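Local coordinates for protein glycosyl hydrolase, family 38 (Enterococcus faecalis, PDB 5KBP) that probably hydrolyses alpha-mannosidic linkages as a family 38 glycoside hydrolase and probably binds carbohydrate and a metal ion, at residues D62-V67 and E73-A78; D341-T346 and N376-F381; I454-K459 and L815-V820; V676-G681 and Y778-H783. All coordinates share one frame; numbering follows the deposited sequence.

How the interactions relate
Interaction 1 comes first along the chain and closes a short loop between helices 59-65 and 72-80 of the N-terminal family 38 region. Interaction 2 follows in series. It closes the stretch of 29 residues between its segments and brings helix 337-348 back onto the long helix 362-393 in the middle domain. Both lie close to the second subunit, and their centres are 24 Å apart. Interaction 3 closes a far larger loop, joining the turn at 454-459 to the chain at 815-820. Interaction 4 is nested inside that loop and packs strand 672-679 against strand 772-783, where two beta sheets face each other. No two contacts cross, and none touches another.

Interaction 1 of 4, residues D62-V67 and E73-A78; sequences DDYLQV and EAVKKA. With SO4 (sulfate ion), chain E.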
# COMPACT_ATOMS: atom_id res chain seq x y z
N ASP A 62 -11.28 12.31 -9.59
CA ASP A 62 -11.50 11.22 -8.65
C ASP A 62 -10.74 11.44 -7.35
O ASP A 62 -11.28 11.23 -6.26
CB ASP A 62 -11.10 9.89 -9.28
CG ASP A 62 -11.93 9.54 -10.50
OD1 ASP A 62 -13.08 10.02 -10.58
OD2 ASP A 62 -11.44 8.80 -11.37
N ASP A 63 -9.48 11.87 -7.44
CA ASP A 63 -8.67 12.08 -6.25
C ASP A 63 -9.22 13.22 -5.39
O ASP A 63 -9.06 13.20 -4.17
CB ASP A 63 -7.22 12.37 -6.63
CG ASP A 63 -6.56 11.20 -7.33
OD1 ASP A 63 -7.00 10.05 -7.11
OD2 ASP A 63 -5.60 11.42 -8.10
N TYR A 64 -9.88 14.20 -6.02
CA TYR A 64 -10.44 15.31 -5.26
C TYR A 64 -11.72 14.91 -4.55
O TYR A 64 -11.94 15.31 -3.40
CB TYR A 64 -10.70 16.49 -6.20
CG TYR A 64 -11.36 17.69 -5.54
CD1 TYR A 64 -10.64 18.54 -4.71
CD2 TYR A 64 -12.70 17.97 -5.77
CE1 TYR A 64 -11.25 19.63 -4.11
CE2 TYR A 64 -13.32 19.06 -5.17
CZ TYR A 64 -12.58 19.89 -4.35
OH TYR A 64 -13.18 20.98 -3.75
N LEU A 65 -12.58 14.13 -5.20
CA LEU A 65 -13.87 13.78 -4.63
C LEU A 65 -13.79 12.69 -3.58
O LEU A 65 -14.73 12.54 -2.79
CB LEU A 65 -14.84 13.36 -5.74
CG LEU A 65 -15.30 14.49 -6.66
CD1 LEU A 65 -16.41 14.01 -7.56
CD2 LEU A 65 -15.75 15.69 -5.84
N GLN A 66 -12.71 11.92 -3.54
CA GLN A 66 -12.58 10.93 -2.47
C GLN A 66 -12.26 11.58 -1.13
O GLN A 66 -12.48 10.95 -0.09
CB GLN A 66 -11.52 9.88 -2.83
CG GLN A 66 -10.08 10.36 -2.77
CD GLN A 66 -9.11 9.20 -2.73
OE1 GLN A 66 -9.45 8.09 -2.31
NE2 GLN A 66 -7.88 9.44 -3.18
N VAL A 67 -11.76 12.81 -1.14
CA VAL A 67 -11.56 13.57 0.09
C VAL A 67 -12.74 14.50 0.36
O VAL A 67 -13.15 14.67 1.51
CB VAL A 67 -10.24 14.35 0.04
CG1 VAL A 67 -10.00 15.08 1.35
CG2 VAL A 67 -9.09 13.41 -0.25
N GLU A 73 -21.29 17.99 -6.89
CA GLU A 73 -22.19 18.82 -7.68
C GLU A 73 -21.48 20.08 -8.18
O GLU A 73 -21.72 20.53 -9.30
CB GLU A 73 -23.43 19.20 -6.87
CG GLU A 73 -24.44 18.07 -6.72
CD GLU A 73 -24.91 17.52 -8.05
OE1 GLU A 73 -25.12 16.30 -8.15
OE2 GLU A 73 -25.08 18.32 -9.00
N ALA A 74 -20.60 20.65 -7.36
CA ALA A 74 -19.82 21.80 -7.80
C ALA A 74 -18.88 21.42 -8.94
O ALA A 74 -18.72 22.17 -9.90
CB ALA A 74 -19.03 22.39 -6.63
N VAL A 75 -18.24 20.25 -8.84
CA VAL A 75 -17.36 19.78 -9.91
C VAL A 75 -18.16 19.52 -11.18
O VAL A 75 -17.72 19.86 -12.29
CB VAL A 75 -16.60 18.52 -9.46
CG1 VAL A 75 -15.89 17.87 -10.63
CG2 VAL A 75 -15.60 18.87 -8.36
N LYS A 76 -19.34 18.91 -11.04
CA LYS A 76 -20.22 18.70 -12.19
C LYS A 76 -20.54 20.02 -12.88
O LYS A 76 -20.39 20.15 -14.10
CB LYS A 76 -21.50 18.01 -11.75
CG LYS A 76 -21.43 16.50 -11.69
CD LYS A 76 -22.72 15.93 -11.11
CE LYS A 76 -22.88 14.46 -11.45
NZ LYS A 76 -24.08 13.87 -10.79
N LYS A 77 -20.97 21.02 -12.11
CA LYS A 77 -21.33 22.31 -12.70
C LYS A 77 -20.13 23.01 -13.31
O LYS A 77 -20.28 23.74 -14.30
CB LYS A 77 -21.99 23.20 -11.64
CG LYS A 77 -23.40 22.76 -11.27
CD LYS A 77 -24.02 23.68 -10.23
CE LYS A 77 -23.43 23.44 -8.85
NZ LYS A 77 -24.14 24.23 -7.80
N ALA A 78 -18.93 22.82 -12.74
CA ALA A 78 -17.75 23.44 -13.32
C ALA A 78 -17.40 22.83 -14.67
O ALA A 78 -17.04 23.55 -15.61
CB ALA A 78 -16.57 23.32 -12.36
S SO4 E . -24.18 10.95 -8.17
O1 SO4 E . -25.00 10.55 -7.03
O2 SO4 E . -23.00 10.10 -8.23
O3 SO4 E . -23.77 12.34 -8.01
O4 SO4 E . -24.95 10.80 -9.40
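V75 of helix 72-80 sets its CG2 methyl against Y64 and L65 of helix 59-65. V75 has the most surface buried here. The methyl lies 3.9 Å from Y64 CE2 and about as far from CD2 of the same ring. Its approach to the ring is oblique. Y64 and V75 pass each other in opposite directions. The tyrosine ring swings out because its CG stands anti to the backbone N, chi1 176°. L65 joins from the same helix, with its CD2 4.1 Å from V75 CG2. One valine branch thus meets both residues. The contact is wholly apolar across the two segments, and no hydrogen bond joins them. Away from the V75 contact, K76 extends to a sulfate ion, probably from the crystallisation liquor. K76 NZ donates to sulfate O3 at 3.2 Å, and its salt bridge with E73 is long. K72 of both subunits also binds this sulfate.

The Y64 hydroxyl is hydrogen-bonded to D37 on helix 25-45, and its ring also touches V36 there. W117 of helix 100-117 packs on L65, V75 and K76. The helix pair 59-65 and 72-80 therefore sits between helices 25-45 and 100-117.

Interaction 2 of 4, residues D341-T346 and N376-F381; sequences DYAWKT and NDVGHF. With SO4 (sulfate ion), chain F.
Two helices of the alpha-mannosidase middle domain, 337-348 and 362-393, meet here through a small apolar contact close to the subunit interface. The A343 CB methyl points at the valine and lies 3.6 Å from V378 CG1. The other valine methyl, CG2, is 4.2 Å from Y342 CE2, at the edge of the tyrosine ring. The Y342 and V378 side chains cross at about a right angle. V378 CG1 is anti to the backbone N, chi1 175°, while CG2 sits beside that N, and this splits the two methyls between A343 and Y342. T346 OG1 lies over one face of the tyrosine ring and is bonded to Y342 O at 2.7 Å. H29 of the second subunit meets that ring edge-to-face.

On helix 362-393, H380 ND1 donates to N376 O at 2.8 Å. This bond lies in the ring plane and should limit the ring's rotation. The ring stands beside a sulfate, probably from the crystallisation liquor, with H380 CE1 3.3 Å from sulfate O3. N376 ND2 holds the sulfate by two weak bonds, and K312 is a further partner. The helix contact is purely van der Waals, and the short alanine side chain is consistent with the 6.1 Å between A343 CA and V378 CA. The polar ends of Y342 and N376 point to partners outside it: E26 of the second subunit and the sulfate.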
# COMPACT_ATOMS: atom_id res chain seq x y z
N ASP A 341 -12.52 -2.74 -14.72
CA ASP A 341 -12.31 -1.30 -14.63
C ASP A 341 -11.62 -0.93 -13.33
O ASP A 341 -10.79 -0.01 -13.29
CB ASP A 341 -13.65 -0.57 -14.77
CG ASP A 341 -13.50 0.94 -14.69
OD1 ASP A 341 -13.04 1.55 -15.68
OD2 ASP A 341 -13.85 1.52 -13.64
N TYR A 342 -11.95 -1.64 -12.24
CA TYR A 342 -11.30 -1.39 -10.96
C TYR A 342 -9.85 -1.87 -10.98
O TYR A 342 -8.97 -1.22 -10.39
CB TYR A 342 -12.08 -2.08 -9.84
CG TYR A 342 -11.45 -2.01 -8.48
CD1 TYR A 342 -11.60 -0.89 -7.67
CD2 TYR A 342 -10.71 -3.08 -7.98
CE1 TYR A 342 -11.02 -0.83 -6.42
CE2 TYR A 342 -10.13 -3.03 -6.73
CZ TYR A 342 -10.29 -1.90 -5.95
OH TYR A 342 -9.72 -1.85 -4.70
N ALA A 343 -9.58 -2.99 -11.64
CA ALA A 343 -8.21 -3.49 -11.72
C ALA A 343 -7.34 -2.60 -12.61
O ALA A 343 -6.17 -2.36 -12.30
CB ALA A 343 -8.20 -4.93 -12.23
N TRP A 344 -7.90 -2.12 -13.72
CA TRP A 344 -7.12 -1.32 -14.65
C TRP A 344 -6.79 0.05 -14.06
O TRP A 344 -5.65 0.53 -14.19
CB TRP A 344 -7.86 -1.17 -15.98
CG TRP A 344 -7.57 -2.28 -16.93
CD1 TRP A 344 -8.40 -3.30 -17.28
CD2 TRP A 344 -6.35 -2.49 -17.64
NE1 TRP A 344 -7.77 -4.13 -18.17
CE2 TRP A 344 -6.51 -3.66 -18.41
CE3 TRP A 344 -5.14 -1.80 -17.71
CZ2 TRP A 344 -5.51 -4.15 -19.24
CZ3 TRP A 344 -4.14 -2.29 -18.53
CH2 TRP A 344 -4.33 -3.45 -19.29
N LYS A 345 -7.76 0.70 -13.42
CA LYS A 345 -7.49 1.98 -12.77
C LYS A 345 -6.44 1.82 -11.68
O LYS A 345 -5.56 2.68 -11.53
CB LYS A 345 -8.78 2.56 -12.20
CG LYS A 345 -9.74 3.09 -13.25
CD LYS A 345 -11.03 3.59 -12.62
CE LYS A 345 -11.99 4.10 -13.69
NZ LYS A 345 -13.36 4.33 -13.13
N THR A 346 -6.51 0.73 -10.91
CA THR A 346 -5.49 0.48 -9.90
C THR A 346 -4.11 0.33 -10.53
O THR A 346 -3.12 0.84 -9.99
CB THR A 346 -5.85 -0.78 -9.10
OG1 THR A 346 -7.12 -0.60 -8.46
CG2 THR A 346 -4.79 -1.08 -8.05
N ASN A 376 -2.87 -7.10 -9.16
CA ASN A 376 -2.51 -8.47 -9.55
C ASN A 376 -3.48 -9.48 -8.94
O ASN A 376 -3.85 -10.46 -9.60
CB ASN A 376 -1.07 -8.77 -9.13
CG ASN A 376 -0.59 -10.12 -9.63
OD1 ASN A 376 -0.56 -10.37 -10.84
ND2 ASN A 376 -0.19 -10.98 -8.71
N ASP A 377 -3.90 -9.26 -7.69
CA ASP A 377 -4.81 -10.20 -7.05
C ASP A 377 -6.20 -10.15 -7.67
O ASP A 377 -6.90 -11.17 -7.69
CB ASP A 377 -4.89 -9.91 -5.55
CG ASP A 377 -3.57 -10.19 -4.84
OD1 ASP A 377 -2.78 -11.00 -5.36
OD2 ASP A 377 -3.34 -9.59 -3.77
N VAL A 378 -6.63 -8.99 -8.16
CA VAL A 378 -7.90 -8.91 -8.87
C VAL A 378 -7.82 -9.65 -10.19
O VAL A 378 -8.75 -10.36 -10.58
CB VAL A 378 -8.32 -7.44 -9.06
CG1 VAL A 378 -9.59 -7.36 -9.90
CG2 VAL A 378 -8.55 -6.77 -7.71
N GLY A 379 -6.70 -9.50 -10.91
CA GLY A 379 -6.51 -10.25 -12.14
C GLY A 379 -6.47 -11.75 -11.92
O GLY A 379 -6.94 -12.51 -12.76
N HIS A 380 -5.91 -12.18 -10.79
CA HIS A 380 -5.91 -13.60 -10.46
C HIS A 380 -7.32 -14.09 -10.14
O HIS A 380 -7.73 -15.17 -10.59
CB HIS A 380 -4.97 -13.88 -9.30
CG HIS A 380 -3.54 -14.07 -9.71
ND1 HIS A 380 -2.70 -13.01 -10.00
CD2 HIS A 380 -2.80 -15.19 -9.87
CE1 HIS A 380 -1.51 -13.48 -10.32
NE2 HIS A 380 -1.54 -14.80 -10.26
N PHE A 381 -8.07 -13.32 -9.35
CA PHE A 381 -9.44 -13.71 -9.02
C PHE A 381 -10.29 -13.83 -10.27
O PHE A 381 -11.00 -14.83 -10.46
CB PHE A 381 -10.05 -12.69 -8.05
CG PHE A 381 -11.52 -12.91 -7.78
CD1 PHE A 381 -12.48 -12.29 -8.57
CD2 PHE A 381 -11.93 -13.72 -6.74
CE1 PHE A 381 -13.83 -12.49 -8.32
CE2 PHE A 381 -13.28 -13.92 -6.48
CZ PHE A 381 -14.23 -13.30 -7.28
S SO4 F . 2.13 -14.04 -8.72
O1 SO4 F . 1.04 -13.79 -7.79
O2 SO4 F . 2.31 -15.48 -8.88
O3 SO4 F . 1.80 -13.46 -10.02
O4 SO4 F . 3.36 -13.45 -8.21

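Interaction 3 of 4, residues I454-K459 and L815-V820; sequences IDPTGK and LAPNHV
P456 meets P817 and N818 with its ring, and every contact between the segments runs through P456. The tight part is at P456 CG. It lies 3.6 Å from P817 CB and 3.4 Å from N818 ND2. The two proline rings lie at a slant to each other. The N818 side chain comes from the opposite direction to P456. Its CG stands beside the backbone N, chi1 -53°, and this brings the amide nitrogen to the ring carbons. The other end of this amide is held by strand 503-511, where N818 OD1 accepts from S506 N. This should limit rotation of the group. V398 touches both prolines, and F399 touches P456.

The loose side is the rest of the turn. T457, G458 and K459 are exposed and stand clear of segment 815-820. The turn is closed by its own bonds. G458 N donates to D455 O at 2.9 Å, and D455 OD1 receives weak bonds from G458 N and K459 N. No hydrogen bond crosses between the two segments, and N818 is itself exposed.

P456 and T457 are the central residues of a type I beta turn running from D455 to G458. The turn links strands 451-454 and 460-461 as a beta hairpin, and P456 of the turn packs on P817 and N818. Both 451-454 and 819-820 pair with strand 503-511 in one antiparallel sheet.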
# COMPACT_ATOMS: atom_id res chain seq x y z
N ILE A 454 -4.09 -39.26 -20.61
CA ILE A 454 -4.86 -39.65 -21.79
C ILE A 454 -5.64 -38.45 -22.29
O ILE A 454 -5.97 -37.53 -21.53
CB ILE A 454 -5.81 -40.83 -21.51
CG1 ILE A 454 -6.78 -40.48 -20.38
CG2 ILE A 454 -5.02 -42.10 -21.19
CD1 ILE A 454 -7.90 -41.49 -20.22
N ASP A 455 -5.95 -38.46 -23.59
CA ASP A 455 -6.75 -37.44 -24.25
C ASP A 455 -8.21 -37.88 -24.22
O ASP A 455 -8.49 -38.98 -23.73
CB ASP A 455 -6.23 -37.21 -25.67
CG ASP A 455 -6.50 -38.38 -26.59
OD1 ASP A 455 -6.55 -39.53 -26.10
OD2 ASP A 455 -6.67 -38.15 -27.80
N PRO A 456 -9.16 -37.07 -24.71
CA PRO A 456 -10.56 -37.54 -24.72
C PRO A 456 -10.77 -38.84 -25.47
O PRO A 456 -11.68 -39.60 -25.13
CB PRO A 456 -11.30 -36.37 -25.39
CG PRO A 456 -10.49 -35.18 -25.05
CD PRO A 456 -9.06 -35.64 -25.06
N THR A 457 -9.96 -39.12 -26.50
CA THR A 457 -10.08 -40.39 -27.21
C THR A 457 -9.70 -41.56 -26.32
O THR A 457 -10.28 -42.65 -26.45
CB THR A 457 -9.20 -40.36 -28.46
OG1 THR A 457 -9.64 -39.30 -29.33
CG2 THR A 457 -9.29 -41.69 -29.21
N GLY A 458 -8.75 -41.37 -25.41
CA GLY A 458 -8.21 -42.44 -24.61
C GLY A 458 -6.79 -42.82 -24.96
O GLY A 458 -6.21 -43.68 -24.29
N LYS A 459 -6.21 -42.20 -25.98
CA LYS A 459 -4.84 -42.48 -26.36
C LYS A 459 -3.88 -41.88 -25.33
O LYS A 459 -4.01 -40.71 -24.96
CB LYS A 459 -4.54 -41.93 -27.76
CG LYS A 459 -3.10 -42.09 -28.20
CD LYS A 459 -2.63 -43.54 -28.09
CE LYS A 459 -3.40 -44.46 -29.02
NZ LYS A 459 -2.94 -45.87 -28.88
N LEU A 815 -19.61 -27.47 -23.47
CA LEU A 815 -18.41 -27.15 -24.23
C LEU A 815 -17.67 -28.42 -24.63
O LEU A 815 -17.67 -29.42 -23.90
CB LEU A 815 -17.48 -26.24 -23.42
CG LEU A 815 -17.93 -24.80 -23.19
CD1 LEU A 815 -16.85 -24.01 -22.46
CD2 LEU A 815 -18.27 -24.13 -24.52
N ALA A 816 -17.04 -28.38 -25.79
CA ALA A 816 -16.31 -29.53 -26.28
C ALA A 816 -15.03 -29.73 -25.48
O ALA A 816 -14.46 -28.76 -24.96
CB ALA A 816 -15.98 -29.36 -27.76
N PRO A 817 -14.56 -30.97 -25.35
CA PRO A 817 -13.28 -31.19 -24.65
C PRO A 817 -12.11 -30.48 -25.30
O PRO A 817 -11.21 -30.00 -24.59
CB PRO A 817 -13.12 -32.72 -24.70
CG PRO A 817 -14.51 -33.25 -24.88
CD PRO A 817 -15.20 -32.24 -25.74
N ASN A 818 -12.10 -30.39 -26.62
CA ASN A 818 -11.11 -29.62 -27.36
C ASN A 818 -11.84 -28.64 -28.26
O ASN A 818 -12.78 -29.02 -28.96
CB ASN A 818 -10.19 -30.53 -28.19
CG ASN A 818 -9.55 -31.63 -27.36
OD1 ASN A 818 -8.61 -31.38 -26.60
ND2 ASN A 818 -10.06 -32.84 -27.49
N HIS A 819 -11.41 -27.38 -28.25
CA HIS A 819 -12.14 -26.35 -28.98
C HIS A 819 -11.22 -25.18 -29.26
O HIS A 819 -10.44 -24.77 -28.40
CB HIS A 819 -13.36 -25.88 -28.18
CG HIS A 819 -14.18 -24.84 -28.88
ND1 HIS A 819 -14.08 -23.50 -28.59
CD2 HIS A 819 -15.11 -24.94 -29.86
CE1 HIS A 819 -14.91 -22.82 -29.35
NE2 HIS A 819 -15.55 -23.67 -30.13
N VAL A 820 -11.32 -24.64 -30.48
CA VAL A 820 -10.59 -23.44 -30.88
C VAL A 820 -11.56 -22.27 -30.85
O VAL A 820 -12.54 -22.24 -31.60
CB VAL A 820 -9.97 -23.61 -32.28
CG1 VAL A 820 -9.37 -22.30 -32.75
CG2 VAL A 820 -8.92 -24.71 -32.26

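Interaction 4 of 4, residues V676-G681 and Y778-H783; sequences VLFPTG and YGLSLH
Y778 has its CG between the backbone N and the carbonyl carbon, chi1 55°, and this carries its ring out to V676 and F678. F678 takes a different rotamer, with CG anti to the carbonyl carbon, chi1 -66°, and its ring reaches between Y778 and L780. The two aromatic rings meet edge to edge: F678 CZ lies 3.8 Å from Y778 CE2, with each atom near the plane of the other ring. Further along the ring, F678 CD1 is 4.0 Å from L780 CD1, in an oblique approach. V676 touches the tyrosine with both methyls. Its CG1 is 4.1 Å from Y778 CE2, and its CG2 is 4.0 Å from Y778 OH.

The strands belong to two different antiparallel sheets, stacked face to face as a beta sandwich in the C-terminal part of the enzyme. The axes of 676-679 and 778-783 come within 10.4 Å, and their directions differ by 4°. V676 and F678 are two apart on their strand, as are Y778 and L780, so each pair lies on one side of its strand. All four contact residues are buried, and the packing between the segments is apolar with no hydrogen bond.

The tyrosine hydroxyl has its polar partner in T663, on strand 659-667 next to 772-783. Strand 555-566 adds L560 against V676 and Y778, and L559 against L780. I730 of strand 727-732 packs on F678.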
# COMPACT_ATOMS: atom_id res chain seq x y z
N VAL A 676 23.82 -7.94 -18.86
CA VAL A 676 24.18 -9.18 -19.52
C VAL A 676 24.44 -8.87 -20.99
O VAL A 676 23.71 -8.08 -21.61
CB VAL A 676 23.08 -10.26 -19.36
CG1 VAL A 676 21.74 -9.76 -19.87
CG2 VAL A 676 23.49 -11.55 -20.07
N LEU A 677 25.50 -9.46 -21.54
CA LEU A 677 25.99 -9.12 -22.87
C LEU A 677 25.71 -10.25 -23.85
O LEU A 677 25.79 -11.43 -23.50
CB LEU A 677 27.49 -8.82 -22.83
CG LEU A 677 27.94 -7.38 -22.58
CD1 LEU A 677 27.24 -6.77 -21.38
CD2 LEU A 677 29.45 -7.32 -22.41
N PHE A 678 25.38 -9.88 -25.09
CA PHE A 678 25.14 -10.84 -26.17
C PHE A 678 25.81 -10.34 -27.43
O PHE A 678 25.20 -9.64 -28.25
CB PHE A 678 23.64 -11.05 -26.40
CG PHE A 678 22.94 -11.72 -25.26
CD1 PHE A 678 22.99 -13.10 -25.11
CD2 PHE A 678 22.22 -10.98 -24.35
CE1 PHE A 678 22.34 -13.72 -24.06
CE2 PHE A 678 21.56 -11.59 -23.30
CZ PHE A 678 21.62 -12.96 -23.15
N PRO A 679 27.09 -10.67 -27.63
CA PRO A 679 27.77 -10.27 -28.87
C PRO A 679 27.16 -10.96 -30.08
O PRO A 679 27.20 -12.19 -30.21
CB PRO A 679 29.22 -10.72 -28.63
CG PRO A 679 29.35 -10.83 -27.15
CD PRO A 679 28.01 -11.29 -26.67
N THR A 680 26.59 -10.16 -30.98
CA THR A 680 25.97 -10.70 -32.18
C THR A 680 26.99 -11.01 -33.27
O THR A 680 26.72 -11.86 -34.13
CB THR A 680 24.93 -9.72 -32.73
OG1 THR A 680 25.56 -8.50 -33.12
CG2 THR A 680 23.87 -9.42 -31.67
N GLY A 681 28.14 -10.34 -33.26
CA GLY A 681 29.17 -10.59 -34.25
C GLY A 681 29.00 -9.85 -35.56
O GLY A 681 29.75 -10.11 -36.50
N TYR A 778 14.83 -13.79 -19.06
CA TYR A 778 15.13 -13.32 -20.41
C TYR A 778 15.51 -14.54 -21.25
O TYR A 778 15.63 -15.66 -20.74
CB TYR A 778 16.22 -12.25 -20.40
CG TYR A 778 17.51 -12.66 -19.71
CD1 TYR A 778 17.59 -12.71 -18.32
CD2 TYR A 778 18.65 -12.96 -20.44
CE1 TYR A 778 18.76 -13.07 -17.68
CE2 TYR A 778 19.82 -13.33 -19.81
CZ TYR A 778 19.87 -13.38 -18.43
OH TYR A 778 21.04 -13.74 -17.80
N GLY A 779 15.69 -14.32 -22.55
CA GLY A 779 15.97 -15.44 -23.43
C GLY A 779 16.57 -15.00 -24.76
O GLY A 779 16.66 -13.81 -25.07
N LEU A 780 16.96 -16.01 -25.54
CA LEU A 780 17.65 -15.81 -26.80
C LEU A 780 16.94 -16.60 -27.89
O LEU A 780 16.42 -17.70 -27.64
CB LEU A 780 19.12 -16.26 -26.69
CG LEU A 780 20.07 -16.20 -27.89
CD1 LEU A 780 21.50 -15.96 -27.40
CD2 LEU A 780 20.01 -17.48 -28.71
N SER A 781 16.91 -16.04 -29.10
CA SER A 781 16.30 -16.70 -30.24
C SER A 781 17.05 -16.31 -31.50
O SER A 781 17.24 -15.12 -31.77
CB SER A 781 14.82 -16.33 -30.37
OG SER A 781 14.22 -17.01 -31.46
N LEU A 782 17.47 -17.31 -32.27
CA LEU A 782 18.24 -17.10 -33.49
C LEU A 782 17.36 -17.28 -34.72
O LEU A 782 16.39 -18.04 -34.71
CB LEU A 782 19.43 -18.06 -33.55
CG LEU A 782 20.43 -17.98 -32.39
CD1 LEU A 782 21.53 -19.03 -32.55
CD2 LEU A 782 21.02 -16.58 -32.29
N HIS A 783 17.71 -16.56 -35.79
CA HIS A 783 16.98 -16.66 -37.04
C HIS A 783 17.95 -16.44 -38.19
O HIS A 783 19.08 -15.98 -38.00
CB HIS A 783 15.82 -15.65 -37.10
CG HIS A 783 16.26 -14.22 -37.19
ND1 HIS A 783 16.66 -13.64 -38.37
CD2 HIS A 783 16.35 -13.25 -36.24
CE1 HIS A 783 16.97 -12.37 -38.15
NE2 HIS A 783 16.80 -12.12 -36.87